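Local atomic coordinates of Hep_Hag family (Burkholderia pseudomallei, PDB entry 3S6L), a protein that forms part of the YadA-like head of the trimeric autotransporter adhesin BoaA, a cell-surface protein that probably mediates bacterial attachment to host epithelial cells. Residues A51-L54 with N59-G62. Sequence-based numbering, arbitrary orientation.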
ATOM      1  N   ALA A  51      -6.232  -8.386  15.342  1.00 21.18           N
ATOM      2  CA  ALA A  51      -6.437  -7.068  14.757  1.00 20.10           C
ATOM      3  C   ALA A  51      -5.322  -6.140  15.203  1.00 19.61           C
ATOM      4  O   ALA A  51      -4.760  -6.335  16.276  1.00 20.18           O
ATOM      5  CB  ALA A  51      -7.812  -6.510  15.145  1.00 18.94           C
ATOM      6  N   THR A  52      -5.005  -5.140  14.384  1.00 18.68           N
ATOM      7  CA  THR A  52      -3.867  -4.255  14.662  1.00 18.35           C
ATOM      8  C   THR A  52      -4.256  -2.822  14.345  1.00 18.28           C
ATOM      9  O   THR A  52      -4.625  -2.518  13.214  1.00 18.84           O
ATOM     10  CB  THR A  52      -2.644  -4.647  13.817  1.00 18.45           C
ATOM     11  OG1 THR A  52      -2.282  -6.017  14.074  1.00 18.13           O
ATOM     12  CG2 THR A  52      -1.453  -3.730  14.101  1.00 18.02           C
ATOM     13  N   ALA A  53      -4.195  -1.955  15.350  1.00 18.48           N
ATOM     14  CA  ALA A  53      -4.563  -0.535  15.212  1.00 18.51           C
ATOM     15  C   ALA A  53      -3.409   0.340  15.675  1.00 18.63           C
ATOM     16  O   ALA A  53      -2.865   0.145  16.771  1.00 19.28           O
ATOM     17  CB  ALA A  53      -5.813  -0.213  16.054  1.00 18.80           C
ATOM     18  N   LEU A  54      -3.033   1.309  14.856  1.00 17.78           N
ATOM     19  CA  LEU A  54      -1.987   2.222  15.255  1.00 17.91           C
ATOM     20  C   LEU A  54      -2.451   3.637  14.935  1.00 18.16           C
ATOM     21  O   LEU A  54      -2.895   3.918  13.808  1.00 18.48           O
ATOM     22  CB  LEU A  54      -0.688   1.918  14.485  1.00 18.06           C
ATOM     23  CG  LEU A  54       0.398   2.969  14.693  1.00 17.99           C
ATOM     24  CD1 LEU A  54       0.925   2.782  16.089  1.00 15.93           C
ATOM     25  CD2 LEU A  54       1.524   2.912  13.669  1.00 16.70           C
ATOM     26  N   ASN A  59      -9.040   2.379  14.475  1.00 21.24           N
ATOM     27  CA  ASN A  59     -10.062   1.408  14.810  1.00 22.78           C
ATOM     28  C   ASN A  59     -10.010   0.180  13.911  1.00 21.95           C
ATOM     29  O   ASN A  59     -10.413   0.236  12.725  1.00 21.74           O
ATOM     30  CB  ASN A  59     -11.453   2.068  14.792  1.00 23.56           C
ATOM     31  CG  ASN A  59     -12.594   1.069  15.029  1.00 27.51           C
ATOM     32  OD1 ASN A  59     -12.620   0.354  16.012  1.00 29.32           O
ATOM     33  ND2 ASN A  59     -13.549   1.027  14.096  1.00 34.55           N
ATOM     34  N   ALA A  60      -9.533  -0.927  14.490  1.00 20.35           N
ATOM     35  CA  ALA A  60      -9.447  -2.176  13.774  1.00 19.05           C
ATOM     36  C   ALA A  60     -10.450  -3.154  14.338  1.00 19.06           C
ATOM     37  O   ALA A  60     -10.092  -4.015  15.143  1.00 18.29           O
ATOM     38  CB  ALA A  60      -8.012  -2.740  13.838  1.00 18.17           C
ATOM     39  N   SER A  61     -11.698  -3.052  13.889  1.00 18.94           N
ATOM     40  CA  SER A  61     -12.770  -3.824  14.517  1.00 20.49           C
ATOM     41  C   SER A  61     -13.126  -5.056  13.692  1.00 21.05           C
ATOM     42  O   SER A  61     -13.792  -5.957  14.180  1.00 21.68           O
ATOM     43  CB  SER A  61     -14.011  -2.957  14.762  1.00 20.69           C
ATOM     44  OG  SER A  61     -14.499  -2.516  13.512  1.00 24.34           O
ATOM     45  N   GLY A  62     -12.684  -5.107  12.443  1.00 20.14           N
ATOM     46  CA  GLY A  62     -12.852  -6.341  11.699  1.00 20.93           C
ATOM     47  C   GLY A  62     -11.955  -7.444  12.244  1.00 20.88           C
ATOM     48  O   GLY A  62     -10.900  -7.186  12.845  1.00 20.44           O
TER
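Ala-51 opens the contact with its single methyl, whose CB rests 3.4 Å from the carbonyl O of Ala-60 and, a little farther along the returning chain, 3.9 Å from the O of Gly-62. The same methyl lies 4.0 Å from CB of Ala-60, a first apolar touch between the two walls. At Thr-52 the backbone rather than the side chain does the work: its carbonyl O stands 3.5 Å from CB of Ala-60, while CB of Thr-52 leaves the backbone on the other face, where the side chain packs on Leu-54 of a second subunit. Ala-53 again turns inward, setting its CB 4.0 Å from CB of Ala-60, and the CA atoms of these two residues are the nearest such pair across the segments, 5.3 Å apart. The methyl of Ala-60 is thus wedged between those of Ala-51 and Ala-53, over the peptide that joins Thr-52 to Ala-53. With side chains no longer than a methyl, one such group per alanine fills the gap between the two segments. Leu-54 ends the strand facing away from 59-62 and meets Leu-54 of the second subunit and Thr-52 of the third, at the trimer interface. Strand 52-54 bonds through its backbone to 38-40 and 66-68 in neighbouring coils, and the small alanine-lined interior of the coil belongs to the left-handed parallel beta-roll of YadA-like head domains.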